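3-isopropylmalate dehydratase small subunit (Campylobacter jejuni, PDB 3Q3W) catalyses, as the small subunit of isopropylmalate isomerase, the interconversion of 2-isopropylmalate and 3-isopropylmalate by way of 2-isopropylmaleate. Local coordinates at residues Q26-K30 and Q31-A35; H170-C173 and L174-G177. One frame throughout, in Å; residues are numbered along the deposited sequence.

Contact 1: Q26-K30 and Q31-A35; sequences QIIPK and QFLLA
Lys30, Leu33 and Pro29 meet round a short 3-10 turn that the chain forms soon after leaving helix 24-27, within the aconitase C-terminal-type domain. Phe32 N donates to Pro29 O at 3.3 Å, a fairly straight bond (164°) whose donor stands above the carbonyl plane. One residue further on, Leu33 N reaches Lys30 O in a weak bond of 3.4 Å. Leu33 is also the centre of an inverse gamma turn, in which Leu34 N makes a weak bond to Phe32 O.

With CG of Leu33 anti to its carbonyl carbon (chi1 -51°), the side chain folds back over the turn. Lys30 takes part through its backbone, its CB pointing away: Leu33 CG packs on Lys30 O, and Leu33 CD1 lies 3.8 Å from Lys30 CA. Leu33 CD2 reaches past Pro29 O to touch Ile28 CG1 at 3.9 Å. Ile28 in turn crosses the base of Phe32 at a slant, its CD1 against Phe32 CB. The pyrrolidine of Pro29 runs beside the phenyl group, with Pro29 CD in the plane of the ring at its edge, 3.9 Å from Phe32 CD2. Beyond the turn, Phe32 stacks on His44, and Ile28 rests on Ala94 of helix 90-98. CG of Gln31, set between its backbone N and carbonyl carbon (chi1 65°), lies over the centre of one Phe32 face; the bend at chi2 then brings Gln31 OE1 to 3.2 Å from Pro29 CB.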
loop_
_atom_site.group_PDB
_atom_site.type_symbol
_atom_site.label_atom_id
_atom_site.label_comp_id
_atom_site.label_asym_id
_atom_site.label_seq_id
_atom_site.Cartn_x
_atom_site.Cartn_y
_atom_site.Cartn_z
ATOM N N GLN A 26 -10.923 -7.019 3.232
ATOM C CA GLN A 26 -10.295 -7.298 1.957
ATOM C C GLN A 26 -8.800 -7.343 2.131
ATOM O O GLN A 26 -8.149 -8.163 1.523
ATOM C CB GLN A 26 -10.698 -6.267 0.918
ATOM C CG GLN A 26 -12.190 -6.248 0.660
ATOM C CD GLN A 26 -12.527 -5.312 -0.469
ATOM O OE1 GLN A 26 -12.931 -4.181 -0.270
ATOM N NE2 GLN A 26 -12.316 -5.768 -1.651
ATOM N N ILE A 27 -8.256 -6.442 2.925
ATOM C CA ILE A 27 -6.808 -6.423 3.178
ATOM C C ILE A 27 -6.364 -7.731 3.872
ATOM O O ILE A 27 -5.422 -8.366 3.451
ATOM C CB ILE A 27 -6.356 -5.166 3.982
ATOM C CG1 ILE A 27 -6.630 -3.888 3.171
ATOM C CG2 ILE A 27 -4.820 -5.196 4.255
ATOM C CD1 ILE A 27 -6.581 -2.585 3.979
ATOM N N ILE A 28 -7.082 -8.138 4.920
ATOM C CA ILE A 28 -6.747 -9.367 5.622
ATOM C C ILE A 28 -7.952 -9.814 6.413
ATOM O O ILE A 28 -8.405 -9.101 7.322
ATOM C CB ILE A 28 -5.476 -9.216 6.567
ATOM C CG1 ILE A 28 -5.184 -10.538 7.294
ATOM C CG2 ILE A 28 -5.586 -7.979 7.488
ATOM C CD1 ILE A 28 -3.733 -10.696 7.813
ATOM N N PRO A 29 -8.466 -10.987 6.061
ATOM C CA PRO A 29 -9.672 -11.487 6.655
ATOM C C PRO A 29 -9.477 -11.908 8.130
ATOM O O PRO A 29 -8.347 -12.112 8.585
ATOM C CB PRO A 29 -10.001 -12.696 5.778
ATOM C CG PRO A 29 -9.308 -12.481 4.547
ATOM C CD PRO A 29 -8.085 -11.766 4.871
ATOM N N LYS A 30 -10.593 -12.040 8.825
ATOM C CA LYS A 30 -10.636 -12.212 10.273
ATOM C C LYS A 30 -10.033 -13.526 10.753
ATOM O O LYS A 30 -9.547 -13.581 11.864
ATOM C CB LYS A 30 -12.067 -12.132 10.798
ATOM C CG LYS A 30 -12.759 -10.787 10.629
ATOM C CD LYS A 30 -14.245 -10.966 10.990
ATOM C CE LYS A 30 -15.015 -9.644 11.173
ATOM N NZ LYS A 30 -14.345 -8.709 12.109
ATOM N N GLN A 31 -10.094 -14.577 9.942
ATOM C CA GLN A 31 -9.485 -15.872 10.291
ATOM C C GLN A 31 -7.931 -15.891 10.477
ATOM O O GLN A 31 -7.383 -16.815 11.075
ATOM C CB GLN A 31 -9.904 -16.979 9.292
ATOM C CG GLN A 31 -9.440 -16.843 7.865
ATOM C CD GLN A 31 -10.441 -16.144 6.954
ATOM O OE1 GLN A 31 -11.146 -15.258 7.396
ATOM N NE2 GLN A 31 -10.477 -16.515 5.672
ATOM N N PHE A 32 -7.259 -14.839 10.048
ATOM C CA PHE A 32 -5.785 -14.753 10.150
ATOM C C PHE A 32 -5.269 -13.775 11.192
ATOM O O PHE A 32 -4.082 -13.442 11.190
ATOM C CB PHE A 32 -5.234 -14.307 8.801
ATOM C CG PHE A 32 -5.623 -15.227 7.669
ATOM C CD1 PHE A 32 -5.248 -16.543 7.673
ATOM C CD2 PHE A 32 -6.409 -14.780 6.635
ATOM C CE1 PHE A 32 -5.632 -17.408 6.610
ATOM C CE2 PHE A 32 -6.788 -15.634 5.596
ATOM C CZ PHE A 32 -6.417 -16.924 5.588
ATOM N N LEU A 33 -6.133 -13.220 12.015
ATOM C CA LEU A 33 -5.734 -12.115 12.892
ATOM C C LEU A 33 -5.145 -12.602 14.207
ATOM O O LEU A 33 -5.552 -12.232 15.322
ATOM C CB LEU A 33 -6.892 -11.153 13.108
ATOM C CG LEU A 33 -7.619 -10.627 11.885
ATOM C CD1 LEU A 33 -8.705 -9.664 12.390
ATOM C CD2 LEU A 33 -6.598 -9.938 10.927
ATOM N N LEU A 34 -4.157 -13.459 14.042
ATOM C CA LEU A 34 -3.468 -14.069 15.145
ATOM C C LEU A 34 -2.729 -12.985 15.933
ATOM O O LEU A 34 -2.157 -12.040 15.356
ATOM C CB LEU A 34 -2.542 -15.160 14.632
ATOM C CG LEU A 34 -3.228 -16.451 14.162
ATOM C CD1 LEU A 34 -2.241 -17.316 13.465
ATOM C CD2 LEU A 34 -3.793 -17.200 15.324
ATOM N N ALA A 35 -2.842 -13.099 17.255
ATOM C CA ALA A 35 -2.347 -12.076 18.157
ATOM C C ALA A 35 -0.834 -12.100 18.149
ATOM O O ALA A 35 -0.182 -11.062 18.330
ATOM C CB ALA A 35 -2.888 -12.309 19.575
#

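Contact 2: H170-C173 and L174-G177; sequences HRIC and LLEG
Arg171 O accepts from Leu175 N at 2.8 Å, a nearly straight bond (170°). CB and CG of the same leucine also lie against this oxygen, Leu175 CG 3.3 Å from Arg171 O. The bonds on either side in sequence, Leu174 N to His170 O and Glu176 N to Ile172 O, continue the helical pattern.

The Arg171 side chain leaves the backbone with CG anti to N (chi1 165°) and stays extended as far as NE. It crosses Leu175 at a slant, and Leu175 CD1 touches Arg171 CG at 3.7 Å. The same methyl lies over the centre of one face of the Arg171 guanidinium, 3.9 Å above its plane. The rotation of that flat group is fixed by NE, which bonds to Leu150 O, and NH2, which bonds to Leu151 O, tying the helix to the chain just after strand 145-149.

This is the last stretch of helix 168-176, which ends in a Schellman motif: Gly177, with positive phi, is the C-prime residue, Leu178 N turns back to Cys173 O, and Gly177 N makes a weak 3.3 Å bond to Leu174 O. Towards the protein interior, His170 touches Asn114 and Leu117 of helix 110-118, and in the conformer described Leu174 packs on Leu117 and Leu150. On the outer side, Ile172 and Glu176 run alongside each other, Ile172 CD1 lying 4.1 Å from Glu176 CG; the same isoleucine methyl meets Leu175 CD1 with the two side chains crossed at about a right angle.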
loop_
_atom_site.group_PDB
_atom_site.type_symbol
_atom_site.label_atom_id
_atom_site.label_comp_id
_atom_site.label_asym_id
_atom_site.label_seq_id
_atom_site.Cartn_x
_atom_site.Cartn_y
_atom_site.Cartn_z
ATOM N N HIS A 170 4.826 12.515 11.796
ATOM C CA HIS A 170 4.812 11.225 11.080
ATOM C C HIS A 170 5.978 11.145 10.116
ATOM O O HIS A 170 6.601 10.104 9.979
ATOM C CB HIS A 170 3.514 11.020 10.310
ATOM C CG HIS A 170 2.351 10.716 11.186
ATOM N ND1 HIS A 170 2.430 9.815 12.229
ATOM C CD2 HIS A 170 1.080 11.180 11.181
ATOM C CE1 HIS A 170 1.261 9.754 12.839
ATOM N NE2 HIS A 170 0.422 10.566 12.219
ATOM N N ARG A 171 6.263 12.268 9.455
ATOM C CA ARG A 171 7.304 12.300 8.440
ATOM C C ARG A 171 8.651 12.078 9.056
ATOM O O ARG A 171 9.417 11.282 8.544
ATOM C CB ARG A 171 7.306 13.609 7.678
ATOM C CG ARG A 171 8.574 13.887 6.848
ATOM C CD ARG A 171 8.252 14.944 5.787
ATOM N NE ARG A 171 9.396 15.469 5.046
ATOM C CZ ARG A 171 10.196 16.461 5.433
ATOM N NH1 ARG A 171 10.068 17.039 6.615
ATOM N NH2 ARG A 171 11.172 16.870 4.622
ATOM N N ILE A 172 8.941 12.762 10.150
ATOM C CA ILE A 172 10.252 12.608 10.740
ATOM C C ILE A 172 10.432 11.214 11.314
ATOM O O ILE A 172 11.527 10.693 11.216
ATOM C CB ILE A 172 10.613 13.713 11.766
ATOM C CG1 ILE A 172 12.143 13.795 11.977
ATOM C CG2 ILE A 172 9.894 13.510 13.120
ATOM C CD1 ILE A 172 13.064 14.213 10.713
ATOM N N CYS A 173 9.389 10.637 11.919
ATOM C CA CYS A 173 9.431 9.225 12.324
ATOM C C CYS A 173 9.809 8.319 11.147
ATOM O O CYS A 173 10.723 7.534 11.288
ATOM C CB CYS A 173 8.119 8.781 12.977
ATOM S SG CYS A 173 7.787 9.567 14.600
ATOM N N LEU A 174 9.163 8.461 9.983
ATOM C CA LEU A 174 9.479 7.623 8.824
ATOM C C LEU A 174 10.898 7.900 8.328
ATOM O O LEU A 174 11.640 6.979 8.047
ATOM C CB LEU A 174 8.488 7.863 7.680
ATOM C CG LEU A 174 7.042 7.399 7.912
ATOM C CD1 LEU A 174 6.084 8.023 6.910
ATOM C CD2 LEU A 174 6.970 5.929 7.819
ATOM N N LEU A 175 11.277 9.178 8.223
ATOM C CA LEU A 175 12.637 9.502 7.780
ATOM C C LEU A 175 13.748 8.936 8.690
ATOM O O LEU A 175 14.790 8.490 8.221
ATOM C CB LEU A 175 12.830 11.038 7.622
ATOM C CG LEU A 175 12.007 11.786 6.562
ATOM C CD1 LEU A 175 12.231 13.292 6.746
ATOM C CD2 LEU A 175 12.334 11.367 5.095
ATOM N N GLU A 176 13.538 8.955 9.996
ATOM C CA GLU A 176 14.544 8.441 10.918
ATOM C C GLU A 176 14.245 7.020 11.404
ATOM O O GLU A 176 15.014 6.464 12.170
ATOM C CB GLU A 176 14.674 9.400 12.110
ATOM C CG GLU A 176 15.080 10.803 11.732
ATOM C CD GLU A 176 16.526 10.869 11.294
ATOM O OE1 GLU A 176 17.350 10.254 11.995
ATOM O OE2 GLU A 176 16.847 11.519 10.262
ATOM N N GLY A 177 13.134 6.440 10.971
ATOM C CA GLY A 177 12.724 5.105 11.420
ATOM C C GLY A 177 12.552 5.074 12.931
ATOM O O GLY A 177 13.117 4.210 13.610
#

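Contacts 1 and 2 come in series along the chain, contact 1 ending well before contact 2 begins, and lie far apart in the fold, with centres 27 Å apart and nearest atoms about 16 Å apart. The centre of each is about 17 Å from the centre of the chain. Contact 1 belongs to the early part, where the chain after helix 24-27 packs against helices 90-98 and 47-50. Residues 170-176 form most of the final helix, and Gly177 follows it. Side chains of this helix meet helix 110-118, while backbone hydrogen bonding joins Leu174 to Phe7 near the start of the chain. Contact 1 is thus a 3-10 turn beyond a helix, contact 2 the end of a helix itself.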